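Local coordinates for protein japanin (Rhipicephalus appendiculatus, PDB 4BOE) that binds cholesterol in a lipocalin pocket and, as a secreted tick salivary protein, modulates the host immune response by blocking dendritic cell differentiation from monocytes, at residues Leu104-Leu107 with Lys108-Arg111. Numbering follows the deposited sequence.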
loop_
_atom_site.group_PDB
_atom_site.type_symbol
_atom_site.label_atom_id
_atom_site.label_comp_id
_atom_site.label_asym_id
_atom_site.label_seq_id
_atom_site.Cartn_x
_atom_site.Cartn_y
_atom_site.Cartn_z
ATOM N N LEU A 104 -1.690 5.884 4.936
ATOM C CA LEU A 104 -0.470 6.661 4.762
ATOM C C LEU A 104 -0.693 7.931 3.983
ATOM O O LEU A 104 -1.527 7.947 3.095
ATOM C CB LEU A 104 0.575 5.828 3.990
ATOM C CG LEU A 104 1.022 4.536 4.583
ATOM C CD1 LEU A 104 2.030 3.839 3.619
ATOM C CD2 LEU A 104 1.618 4.751 5.969
ATOM N N SER A 105 0.085 8.974 4.273
ATOM C CA SER A 105 0.009 10.265 3.559
ATOM C C SER A 105 1.403 10.671 3.133
ATOM O O SER A 105 2.367 10.363 3.815
ATOM C CB SER A 105 -0.540 11.410 4.436
ATOM O OG SER A 105 -1.934 11.370 4.654
ATOM N N ASP A 106 1.479 11.488 2.099
ATOM C CA ASP A 106 2.738 12.078 1.664
ATOM C C ASP A 106 3.235 13.149 2.667
ATOM O O ASP A 106 2.436 13.895 3.223
ATOM C CB ASP A 106 2.586 12.738 0.278
ATOM C CG ASP A 106 3.933 12.936 -0.371
ATOM O OD1 ASP A 106 4.547 11.930 -0.758
ATOM O OD2 ASP A 106 4.441 14.074 -0.342
ATOM N N LEU A 107 4.552 13.256 2.840
ATOM C CA LEU A 107 5.179 14.222 3.759
ATOM C C LEU A 107 5.319 15.632 3.213
ATOM O O LEU A 107 5.021 16.568 3.936
ATOM C CB LEU A 107 6.585 13.747 4.176
ATOM C CG LEU A 107 6.802 13.541 5.661
ATOM C CD1 LEU A 107 6.152 12.269 6.109
ATOM C CD2 LEU A 107 8.295 13.521 5.987
ATOM N N LYS A 108 5.831 15.791 1.988
ATOM C CA LYS A 108 6.196 17.097 1.420
ATOM C C LYS A 108 5.109 17.858 0.634
ATOM O O LYS A 108 5.313 19.046 0.352
ATOM C CB LYS A 108 7.445 16.942 0.531
ATOM C CG LYS A 108 8.689 16.491 1.309
ATOM C CD LYS A 108 9.889 16.263 0.393
ATOM C CE LYS A 108 11.136 15.846 1.146
ATOM N NZ LYS A 108 11.136 14.398 1.489
ATOM N N GLU A 109 3.982 17.225 0.290
ATOM C CA GLU A 109 2.915 17.923 -0.429
ATOM C C GLU A 109 1.967 18.620 0.570
ATOM O O GLU A 109 1.606 18.010 1.584
ATOM C CB GLU A 109 2.122 16.931 -1.286
ATOM C CG GLU A 109 2.923 16.319 -2.422
ATOM C CD GLU A 109 2.280 15.095 -3.057
ATOM O OE1 GLU A 109 1.626 14.314 -2.324
ATOM O OE2 GLU A 109 2.455 14.902 -4.283
ATOM N N VAL A 110 1.570 19.898 0.291
ATOM C CA VAL A 110 0.614 20.645 1.145
ATOM C C VAL A 110 -0.743 19.956 1.045
ATOM O O VAL A 110 -1.366 19.719 2.065
ATOM C CB VAL A 110 0.519 22.181 0.849
ATOM C CG1 VAL A 110 -0.039 22.485 -0.555
ATOM C CG2 VAL A 110 -0.331 22.886 1.911
ATOM N N ARG A 111 -1.163 19.582 -0.173
ATOM C CA ARG A 111 -2.395 18.826 -0.412
ATOM C C ARG A 111 -1.917 17.366 -0.456
ATOM O O ARG A 111 -1.691 16.774 -1.501
ATOM C CB ARG A 111 -3.060 19.306 -1.708
ATOM C CG ARG A 111 -4.516 18.962 -1.827
ATOM C CD ARG A 111 -5.218 19.923 -2.765
ATOM N NE ARG A 111 -6.610 19.528 -2.957
ATOM C CZ ARG A 111 -7.018 18.546 -3.752
ATOM N NH1 ARG A 111 -6.140 17.849 -4.469
ATOM N NH2 ARG A 111 -8.307 18.250 -3.837
#
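An Asx-type turn, closed mainly by the i+3 amide of E109 and only weakly by the i+2 amide of K108, follows strand 101-106 of the lipocalin barrel in the loop to strand 114-118: D106 reaches forward over the bend and takes both backbone N-H groups on one carboxylate oxygen. The firmer bond runs from E109 N to D106 OD2, 3.2 Å with an N-H...O angle of 139°, and enters on the anti lone pair, away from OD1. K108 N is also 3.2 Å from D106 OD2, but that bond is weak. With CG anti to the backbone N of D106 (chi1 -161°), the carboxylate sits beside its own carbonyl carbon, facing the turn.

E109 crosses this side chain at about a right angle. Its CG packs 3.4 Å from D106 OD2, and OE1 comes to 3.2 Å from D106 CB. The two carboxylates are turned 53° apart, with D106 OD2 and E109 OE1 3.5 Å apart, a pairing of like charges probably eased by K20, which forms a salt bridge with E109 OE2, and by T113 OG1, hydrogen-bonded to OE1. An alanine in place of D106 would deprive the K108 and E109 amides of their shared acceptor and would probably let the bend shift.

The D106 side chain is about 8 Å from the bound cholesterol, so it is not in direct contact with it. L107 rests against L73 of strand 73-78 and F93 of strand 91-98, while backbone bonding between D106 and T113 ties the start of the loop to its far end, just before strand 114-118.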